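Local coordinates for protein esterase (Rhizomucor miehei CAU432, PDB 4WY8) that hydrolyses carboxylic esters as a carboxylesterase, probably through a serine-based mechanism on an alpha/beta hydrolase fold, at residues T19-Q24 against T214-V219; V29-E34 against W92-K97; D245-L250 against R272-A277. All blocks are in the same frame, centred on the assembly; numbering follows the deposited sequence.

Contact 1: residues T19-Q24 against T214-V219; sequences TIDSTQ and TRKLMV
T23 and K216 face each other across this surface contact. The T23 side chain points toward helix 215-225 and splits its two branches between two partners. Its hydroxyl lies between the backbone N and the carbonyl carbon (chi1 71°) and meets lysine. Its methyl meets leucine. The K216 chain leaves its helix toward the loop and runs extended until it bends at the last torsion (chi4 -43°). The bend brings the ammonium group to the hydroxyl, and K216 NZ donates a hydrogen bond of 3.2 Å to T23 OG1. On the apolar side T23 CG2 packs against L217 CD1 at 3.8 Å. S22 CB lies farther off, 4.4 Å from the same L217 CD1.

The hydroxyl has three bonds, one donated and two accepted. T23 OG1 donates to D21 OD1 at 2.7 Å. Besides the bond from K216 NZ, T23 OG1 accepts one from Q24 NE2 at 3.0 Å, almost in the Q24 amide plane. D21 OD1 also takes the backbone N of T23 at 2.9 Å, which makes an Asx turn. Both T23 donors reach it from the same face of the carboxylate, tilted well out of its plane. These bonds fix the rotation of the T23 hydroxyl. The D21 chain crosses the lysine chain at about a right angle. D21 OD2 stays 4.4 Å from K216 NZ, beyond a salt bridge, but its charge probably still steadies the ammonium.

T214 sits at the N-cap of the helix, and T214 OG1 accepts from L217 N at 3.1 Å. Next to the cap R215 NE bonds to the carbonyl of F199, and one turn on M218 packs on Y204 of helix 202-206. The contact thus lays the loop between helices 9-17 and 27-39 against the first turn of helix 215-225, at the surface of the chain.

Contact 2: residues V29-E34 against W92-K97; sequences VVRKAE and WVVGSK
V94, R31 and E34 lose the most surface where helix 27-39 meets the loop that follows strand 83-87 of the alpha/beta hydrolase fold. W92 closes an HGGGW sequence. Such a sequence is known from the hormone-sensitive lipase family, where its glycines line the oxyanion hole. That role is only probable here.

V94 fits between the two polar chains, which both come from the helix. V94 CG1 touches V30 CG1 at 4.0 Å and lies equally far from R31 CG. Its other methyl, V94 CG2, faces the glutamate, 3.6 Å from E34 OE2.

R31 runs extended from CG to NE and passes beside V94 to the next carbonyl back. R31 NE donates to V93 O at 2.6 Å, with the oxygen in the guanidinium plane and the bond nearly along the C=O axis (170°). R31 NH2 adds a weak second bond to that oxygen. R31 NH1 forms a salt bridge with E125, so the orientation of the guanidinium is fixed by partners at NE, NH2 and NH1.

V93 packs on W220, F221 and H224 of helix 215-225. W92 stacks on Y225 of that helix.

E34 stretches straight out, its CG anti to the backbone N (chi1 179°). This puts its carboxylate at the loop backbone. G95 N donates to E34 OE1 on the syn side at 2.9 Å, 15° out of the carboxylate plane.

Contact 3: residues D245-L250 against R272-A277; sequences DDLRVL and RKLIEA
L247 holds its CG anti to the carbonyl carbon (chi1 -65°), and with an extended second torsion this brings CD1 onto the side chain of K273. L274 has nearly the same first torsion (chi1 -68°), again with chi2 extended, and its CD2 meets L250. These leucines join the chain entering strand 253-258 to the end of helix 264-276. The helix is the connection of a beta-alpha-beta crossover in the alpha/beta hydrolase fold, between parallel neighbouring strands 253-258 and 281-286.

A277 is the small residue in the middle. Its CB points toward the other segment and lies 4.1 Å from L247 CB. L247 CD1 approaches K273 CB at 3.9 Å, touching only the root of the lysine chain. The ammonium end goes the other way, to the carbonyls of L240 and A242.

R248 runs extended from CG to NE beside A277. One face of its guanidinium lies over A277 CA, and R248 NH1 stays 3.7 Å from A277 O without a hydrogen bond. D245 takes the guanidinium edge in a salt bridge whose hydrogen bond, R248 NE to D245 OD1 at 3.4 Å, is weak.

N279 adds polar bonds to both segments, at L247 O, L250 N and L274 O. On the far flank R272 forms a salt bridge with E259 of the second subunit.

A water bridges A277 O and V249 N. Deeper in, L250 and L274 cross at about a right angle, with L250 CD1 3.8 Å from L274 CD2.

How the contacts relate
Contacts 1 and 2 are neighbours, with centres 13 Å apart. They touch where S22 OG packs on V30 CG1 at 3.5 Å. Along the chain, contact 2 is nested inside the loop closed by contact 1. Both join the N-terminal region to later parts: contact 1 to helix 215-225, contact 2 to the loop after strand 83-87. Helix 215-225 borders both, so the N-terminal region is joined to the hydrolase fold on one side. Contact 3 comes later in the chain and stands apart. Its centre is 33 Å from each of the others, across the chain's centre from contact 2. It lies near strand 281-286, outermost in this chain's sheet, and adjoins the second subunit.

Contact 1: residues T19-Q24 against T214-V219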
loop_
_atom_site.group_PDB
_atom_site.type_symbol
_atom_site.label_atom_id
_atom_site.label_comp_id
_atom_site.label_asym_id
_atom_site.label_seq_id
_atom_site.Cartn_x
_atom_site.Cartn_y
_atom_site.Cartn_z
ATOM N N THR A 19 18.162 22.165 -7.423
ATOM C CA THR A 19 18.832 23.451 -7.280
ATOM C C THR A 19 18.969 24.181 -8.615
ATOM O O THR A 19 20.061 24.627 -8.972
ATOM C CB THR A 19 20.239 23.267 -6.662
ATOM O OG1 THR A 19 20.857 22.106 -7.235
ATOM C CG2 THR A 19 20.158 23.082 -5.146
ATOM N N ILE A 20 17.865 24.317 -9.338
ATOM C CA ILE A 20 17.850 25.057 -10.598
ATOM C C ILE A 20 16.400 25.319 -10.982
ATOM O O ILE A 20 15.557 24.423 -10.910
ATOM C CB ILE A 20 18.578 24.300 -11.726
ATOM C CG1 ILE A 20 18.154 24.844 -13.095
ATOM C CG2 ILE A 20 18.323 22.802 -11.615
ATOM C CD1 ILE A 20 18.678 24.048 -14.277
ATOM N N ASP A 21 16.107 26.555 -11.369
ATOM C CA ASP A 21 14.743 26.911 -11.718
ATOM C C ASP A 21 14.448 26.607 -13.176
ATOM O O ASP A 21 14.914 27.322 -14.072
ATOM C CB ASP A 21 14.481 28.386 -11.418
ATOM C CG ASP A 21 12.999 28.720 -11.410
ATOM O OD1 ASP A 21 12.187 27.836 -11.792
ATOM O OD2 ASP A 21 12.643 29.849 -10.998
ATOM N N SER A 22 13.657 25.567 -13.424
ATOM C CA SER A 22 13.299 25.244 -14.800
ATOM C C SER A 22 12.342 26.276 -15.403
ATOM O O SER A 22 12.271 26.406 -16.628
ATOM C CB SER A 22 12.668 23.851 -14.901
ATOM O OG SER A 22 13.627 22.824 -14.723
ATOM N N THR A 23 11.610 27.000 -14.560
ATOM C CA THR A 23 10.633 27.962 -15.064
ATOM C C THR A 23 11.320 29.154 -15.728
ATOM O O THR A 23 10.644 30.001 -16.320
ATOM C CB THR A 23 9.666 28.488 -13.959
ATOM O OG1 THR A 23 10.353 29.347 -13.047
ATOM C CG2 THR A 23 9.009 27.328 -13.209
ATOM N N GLN A 24 12.649 29.237 -15.614
ATOM C CA GLN A 24 13.391 30.357 -16.194
ATOM C C GLN A 24 13.891 30.033 -17.595
ATOM O O GLN A 24 14.512 30.874 -18.257
ATOM C CB GLN A 24 14.583 30.744 -15.318
ATOM C CG GLN A 24 14.211 31.166 -13.924
ATOM C CD GLN A 24 13.129 32.210 -13.941
ATOM O OE1 GLN A 24 13.369 33.363 -14.300
ATOM N NE2 GLN A 24 11.920 31.814 -13.558
ATOM N N THR A 214 7.214 21.869 -6.969
ATOM C CA THR A 214 6.817 23.090 -6.276
ATOM C C THR A 214 5.527 23.656 -6.875
ATOM O O THR A 214 5.130 23.277 -7.978
ATOM C CB THR A 214 7.924 24.150 -6.381
ATOM O OG1 THR A 214 8.140 24.449 -7.763
ATOM C CG2 THR A 214 9.235 23.606 -5.815
ATOM N N ARG A 215 4.893 24.578 -6.161
ATOM C CA ARG A 215 3.721 25.260 -6.675
ATOM C C ARG A 215 4.097 26.022 -7.929
ATOM O O ARG A 215 3.397 25.973 -8.945
ATOM C CB ARG A 215 3.171 26.215 -5.631
ATOM C CG ARG A 215 2.097 27.173 -6.123
ATOM C CD ARG A 215 1.905 28.309 -5.108
ATOM N NE ARG A 215 0.976 27.941 -4.055
ATOM C CZ ARG A 215 1.118 28.261 -2.769
ATOM N NH1 ARG A 215 2.162 28.963 -2.353
ATOM N NH2 ARG A 215 0.210 27.859 -1.888
ATOM N N LYS A 216 5.249 26.677 -7.880
ATOM C CA LYS A 216 5.727 27.452 -9.012
ATOM C C LYS A 216 5.776 26.616 -10.290
ATOM O O LYS A 216 5.323 27.035 -11.367
ATOM C CB LYS A 216 7.103 28.022 -8.679
ATOM C CG LYS A 216 7.479 29.178 -9.550
ATOM C CD LYS A 216 8.774 29.826 -9.101
ATOM C CE LYS A 216 8.882 31.202 -9.753
ATOM N NZ LYS A 216 8.474 31.147 -11.203
ATOM N N LEU A 217 6.364 25.436 -10.159
ATOM C CA LEU A 217 6.455 24.481 -11.240
ATOM C C LEU A 217 5.055 24.014 -11.713
ATOM O O LEU A 217 4.801 23.910 -12.910
ATOM C CB LEU A 217 7.319 23.306 -10.787
ATOM C CG LEU A 217 8.146 22.585 -11.835
ATOM C CD1 LEU A 217 8.918 23.575 -12.677
ATOM C CD2 LEU A 217 9.103 21.655 -11.117
ATOM N N MET A 218 4.135 23.768 -10.786
ATOM C CA MET A 218 2.792 23.351 -11.193
ATOM C C MET A 218 2.129 24.454 -12.035
ATOM O O MET A 218 1.519 24.169 -13.070
ATOM C CB MET A 218 1.930 22.999 -9.970
ATOM C CG MET A 218 2.180 21.583 -9.411
ATOM S SD MET A 218 2.064 20.275 -10.673
ATOM C CE MET A 218 0.387 20.537 -11.279
ATOM N N VAL A 219 2.306 25.711 -11.621
ATOM C CA VAL A 219 1.761 26.846 -12.349
ATOM C C VAL A 219 2.348 26.939 -13.741
ATOM O O VAL A 219 1.626 27.117 -14.728
ATOM C CB VAL A 219 2.013 28.171 -11.579
ATOM C CG1 VAL A 219 1.696 29.394 -12.453
ATOM C CG2 VAL A 219 1.186 28.179 -10.298
#

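Contact 2: residues V29-E34 against W92-K97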
loop_
_atom_site.group_PDB
_atom_site.type_symbol
_atom_site.label_atom_id
_atom_site.label_comp_id
_atom_site.label_asym_id
_atom_site.label_seq_id
_atom_site.Cartn_x
_atom_site.Cartn_y
_atom_site.Cartn_z
ATOM N N VAL A 29 15.087 23.405 -23.776
ATOM C CA VAL A 29 16.312 23.472 -22.985
ATOM C C VAL A 29 16.199 22.622 -21.720
ATOM O O VAL A 29 17.095 21.829 -21.399
ATOM C CB VAL A 29 16.636 24.956 -22.628
ATOM C CG1 VAL A 29 17.797 25.061 -21.658
ATOM C CG2 VAL A 29 16.905 25.754 -23.904
ATOM N N VAL A 30 15.067 22.756 -21.040
ATOM C CA VAL A 30 14.752 21.961 -19.863
ATOM C C VAL A 30 14.790 20.458 -20.190
ATOM O O VAL A 30 15.400 19.678 -19.455
ATOM C CB VAL A 30 13.364 22.347 -19.294
ATOM C CG1 VAL A 30 13.062 21.598 -17.980
ATOM C CG2 VAL A 30 13.306 23.842 -19.054
ATOM N N ARG A 31 14.157 20.066 -21.299
ATOM C CA ARG A 31 14.139 18.663 -21.725
ATOM C C ARG A 31 15.533 18.116 -22.008
ATOM O O ARG A 31 15.852 16.969 -21.625
ATOM C CB ARG A 31 13.257 18.490 -22.967
ATOM C CG ARG A 31 11.802 18.921 -22.764
ATOM C CD ARG A 31 11.007 18.816 -24.065
ATOM N NE ARG A 31 9.663 19.363 -23.908
ATOM C CZ ARG A 31 9.081 20.180 -24.777
ATOM N NH1 ARG A 31 9.721 20.542 -25.873
ATOM N NH2 ARG A 31 7.858 20.643 -24.538
ATOM N N LYS A 32 16.361 18.927 -22.675
ATOM C CA LYS A 32 17.734 18.498 -22.959
ATOM C C LYS A 32 18.556 18.351 -21.666
ATOM O O LYS A 32 19.305 17.380 -21.500
ATOM C CB LYS A 32 18.407 19.469 -23.939
ATOM C CG LYS A 32 18.070 19.171 -25.418
ATOM C CD LYS A 32 18.838 20.071 -26.412
ATOM C CE LYS A 32 20.322 19.699 -26.540
ATOM N NZ LYS A 32 20.573 18.512 -27.422
ATOM N N ALA A 33 18.388 19.289 -20.740
ATOM C CA ALA A 33 19.052 19.199 -19.437
ATOM C C ALA A 33 18.608 17.953 -18.661
ATOM O O ALA A 33 19.417 17.278 -18.022
ATOM C CB ALA A 33 18.766 20.455 -18.608
ATOM N N GLU A 34 17.322 17.637 -18.756
ATOM C CA GLU A 34 16.743 16.460 -18.106
ATOM C C GLU A 34 17.358 15.172 -18.652
ATOM O O GLU A 34 17.841 14.290 -17.889
ATOM C CB GLU A 34 15.223 16.482 -18.310
ATOM C CG GLU A 34 14.479 15.314 -17.717
ATOM C CD GLU A 34 12.958 15.435 -17.851
ATOM O OE1 GLU A 34 12.466 15.582 -19.000
ATOM O OE2 GLU A 34 12.259 15.337 -16.804
ATOM N N TRP A 92 3.181 17.502 -18.392
ATOM C CA TRP A 92 2.768 17.622 -19.804
ATOM C C TRP A 92 3.801 18.367 -20.652
ATOM O O TRP A 92 3.542 18.676 -21.816
ATOM C CB TRP A 92 1.412 18.340 -19.955
ATOM C CG TRP A 92 0.272 17.757 -19.169
ATOM C CD1 TRP A 92 -0.394 16.592 -19.433
ATOM C CD2 TRP A 92 -0.362 18.330 -18.011
ATOM N NE1 TRP A 92 -1.394 16.405 -18.505
ATOM C CE2 TRP A 92 -1.392 17.456 -17.622
ATOM C CE3 TRP A 92 -0.151 19.495 -17.263
ATOM C CZ2 TRP A 92 -2.208 17.705 -16.519
ATOM C CZ3 TRP A 92 -0.967 19.748 -16.168
ATOM C CH2 TRP A 92 -1.980 18.853 -15.804
ATOM N N VAL A 93 4.965 18.656 -20.080
ATOM C CA VAL A 93 5.936 19.517 -20.752
ATOM C C VAL A 93 7.279 18.811 -20.952
ATOM O O VAL A 93 7.936 18.971 -21.993
ATOM C CB VAL A 93 6.143 20.821 -19.953
ATOM C CG1 VAL A 93 7.198 21.698 -20.612
ATOM C CG2 VAL A 93 4.799 21.588 -19.823
ATOM N N VAL A 94 7.670 18.014 -19.957
ATOM C CA VAL A 94 8.911 17.243 -20.024
ATOM C C VAL A 94 8.648 15.743 -19.767
ATOM O O VAL A 94 7.487 15.301 -19.693
ATOM C CB VAL A 94 9.932 17.793 -19.008
ATOM C CG1 VAL A 94 10.069 19.307 -19.177
ATOM C CG2 VAL A 94 9.462 17.490 -17.583
ATOM N N GLY A 95 9.706 14.966 -19.577
ATOM C CA GLY A 95 9.554 13.536 -19.371
ATOM C C GLY A 95 9.702 12.780 -20.673
ATOM O O GLY A 95 9.447 13.321 -21.762
ATOM N N SER A 96 10.165 11.539 -20.578
ATOM C CA SER A 96 10.440 10.739 -21.775
ATOM C C SER A 96 10.581 9.281 -21.400
ATOM O O SER A 96 10.571 8.929 -20.222
ATOM C CB SER A 96 11.726 11.191 -22.457
ATOM O OG SER A 96 12.839 10.783 -21.679
ATOM N N LYS A 97 10.800 8.444 -22.393
ATOM C CA LYS A 97 11.120 7.051 -22.137
ATOM C C LYS A 97 12.422 6.876 -21.369
ATOM O O LYS A 97 12.623 5.853 -20.691
ATOM C CB LYS A 97 11.176 6.289 -23.452
ATOM C CG LYS A 97 12.047 6.914 -24.524
ATOM C CD LYS A 97 11.762 6.138 -25.822
ATOM C CE LYS A 97 12.196 6.884 -27.067
ATOM N NZ LYS A 97 11.560 6.271 -28.277
#

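Contact 3: residues D245-L250 against R272-A277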
loop_
_atom_site.group_PDB
_atom_site.type_symbol
_atom_site.label_atom_id
_atom_site.label_comp_id
_atom_site.label_asym_id
_atom_site.label_seq_id
_atom_site.Cartn_x
_atom_site.Cartn_y
_atom_site.Cartn_z
ATOM N N ASP A 245 -21.874 11.426 -10.728
ATOM C CA ASP A 245 -22.433 10.689 -11.862
ATOM C C ASP A 245 -21.483 10.607 -13.059
ATOM O O ASP A 245 -21.507 9.629 -13.817
ATOM C CB ASP A 245 -23.765 11.306 -12.302
ATOM C CG ASP A 245 -24.961 10.668 -11.606
ATOM O OD1 ASP A 245 -25.031 10.704 -10.355
ATOM O OD2 ASP A 245 -25.833 10.125 -12.321
ATOM N N ASP A 246 -20.681 11.642 -13.270
ATOM C CA ASP A 246 -19.689 11.586 -14.339
ATOM C C ASP A 246 -18.697 10.425 -14.127
ATOM O O ASP A 246 -18.163 9.891 -15.083
ATOM C CB ASP A 246 -18.921 12.910 -14.418
ATOM C CG ASP A 246 -19.722 14.031 -15.095
ATOM O OD1 ASP A 246 -20.638 13.745 -15.899
ATOM O OD2 ASP A 246 -19.423 15.214 -14.807
ATOM N N LEU A 247 -18.454 10.064 -12.863
ATOM C CA LEU A 247 -17.367 9.154 -12.486
ATOM C C LEU A 247 -17.842 7.708 -12.220
ATOM O O LEU A 247 -17.035 6.819 -11.928
ATOM C CB LEU A 247 -16.667 9.679 -11.224
ATOM C CG LEU A 247 -15.938 11.010 -11.421
ATOM C CD1 LEU A 247 -15.392 11.531 -10.101
ATOM C CD2 LEU A 247 -14.870 10.893 -12.489
ATOM N N ARG A 248 -19.150 7.477 -12.324
ATOM C CA ARG A 248 -19.718 6.147 -12.110
ATOM C C ARG A 248 -19.206 5.185 -13.169
ATOM O O ARG A 248 -18.845 5.614 -14.263
ATOM C CB ARG A 248 -21.243 6.216 -12.158
ATOM C CG ARG A 248 -21.823 7.035 -11.042
ATOM C CD ARG A 248 -23.306 6.820 -10.849
ATOM N NE ARG A 248 -23.776 7.656 -9.746
ATOM C CZ ARG A 248 -23.801 7.251 -8.484
ATOM N NH1 ARG A 248 -23.400 6.019 -8.191
ATOM N NH2 ARG A 248 -24.232 8.065 -7.524
ATOM N N VAL A 249 -19.228 3.891 -12.856
ATOM C CA VAL A 249 -18.763 2.826 -13.759
ATOM C C VAL A 249 -17.423 3.167 -14.454
ATOM O O VAL A 249 -17.254 3.114 -15.667
ATOM C CB VAL A 249 -19.944 2.429 -14.755
ATOM C CG1 VAL A 249 -21.298 2.665 -14.077
ATOM C CG2 VAL A 249 -19.940 3.159 -16.089
ATOM N N LEU A 250 -16.436 3.510 -13.636
ATOM C CA LEU A 250 -15.055 3.636 -14.121
ATOM C C LEU A 250 -14.267 2.365 -13.776
ATOM O O LEU A 250 -14.697 1.555 -12.926
ATOM C CB LEU A 250 -14.393 4.874 -13.517
ATOM C CG LEU A 250 -14.881 6.203 -14.089
ATOM C CD1 LEU A 250 -14.109 7.351 -13.482
ATOM C CD2 LEU A 250 -14.799 6.230 -15.596
ATOM N N ARG A 272 -11.701 9.818 -2.956
ATOM C CA ARG A 272 -13.000 9.878 -2.252
ATOM C C ARG A 272 -14.180 10.007 -3.218
ATOM O O ARG A 272 -15.162 9.288 -3.081
ATOM C CB ARG A 272 -13.026 11.036 -1.270
ATOM C CG ARG A 272 -12.129 10.817 -0.090
ATOM C CD ARG A 272 -12.357 11.837 1.017
ATOM N NE ARG A 272 -11.227 11.771 1.942
ATOM C CZ ARG A 272 -10.136 12.520 1.823
ATOM N NH1 ARG A 272 -10.057 13.409 0.837
ATOM N NH2 ARG A 272 -9.133 12.385 2.689
ATOM N N LYS A 273 -14.072 10.885 -4.218
ATOM C CA LYS A 273 -15.129 10.965 -5.242
ATOM C C LYS A 273 -15.337 9.635 -5.986
ATOM O O LYS A 273 -16.479 9.260 -6.303
ATOM C CB LYS A 273 -14.829 12.060 -6.265
ATOM C CG LYS A 273 -15.090 13.484 -5.767
ATOM C CD LYS A 273 -15.405 14.423 -6.935
ATOM C CE LYS A 273 -15.706 15.845 -6.431
ATOM N NZ LYS A 273 -16.167 16.733 -7.541
ATOM N N LEU A 274 -14.246 8.941 -6.317
ATOM C CA LEU A 274 -14.410 7.659 -7.004
ATOM C C LEU A 274 -15.133 6.649 -6.119
ATOM O O LEU A 274 -15.915 5.839 -6.613
ATOM C CB LEU A 274 -13.059 7.083 -7.456
ATOM C CG LEU A 274 -12.302 7.821 -8.570
ATOM C CD1 LEU A 274 -10.953 7.134 -8.826
ATOM C CD2 LEU A 274 -13.131 7.824 -9.828
ATOM N N ILE A 275 -14.858 6.694 -4.820
ATOM C CA ILE A 275 -15.555 5.839 -3.866
ATOM C C ILE A 275 -17.047 6.206 -3.783
ATOM O O ILE A 275 -17.897 5.319 -3.922
ATOM C CB ILE A 275 -14.916 5.925 -2.458
ATOM C CG1 ILE A 275 -13.487 5.361 -2.484
ATOM C CG2 ILE A 275 -15.744 5.177 -1.406
ATOM C CD1 ILE A 275 -12.702 5.620 -1.191
ATOM N N GLU A 276 -17.374 7.494 -3.625
ATOM C CA GLU A 276 -18.784 7.913 -3.644
ATOM C C GLU A 276 -19.516 7.407 -4.874
ATOM O O GLU A 276 -20.678 7.020 -4.789
ATOM C CB GLU A 276 -18.951 9.440 -3.610
ATOM C CG GLU A 276 -19.096 10.058 -2.243
ATOM C CD GLU A 276 -19.625 11.485 -2.299
ATOM O OE1 GLU A 276 -18.838 12.428 -2.059
ATOM O OE2 GLU A 276 -20.844 11.653 -2.565
ATOM N N ALA A 277 -18.828 7.398 -6.011
ATOM C CA ALA A 277 -19.432 6.968 -7.263
ATOM C C ALA A 277 -19.563 5.439 -7.389
ATOM O O ALA A 277 -19.884 4.926 -8.467
ATOM C CB ALA A 277 -18.646 7.518 -8.406
HETATM O O HOH W 1 -20.088 2.810 -9.871
#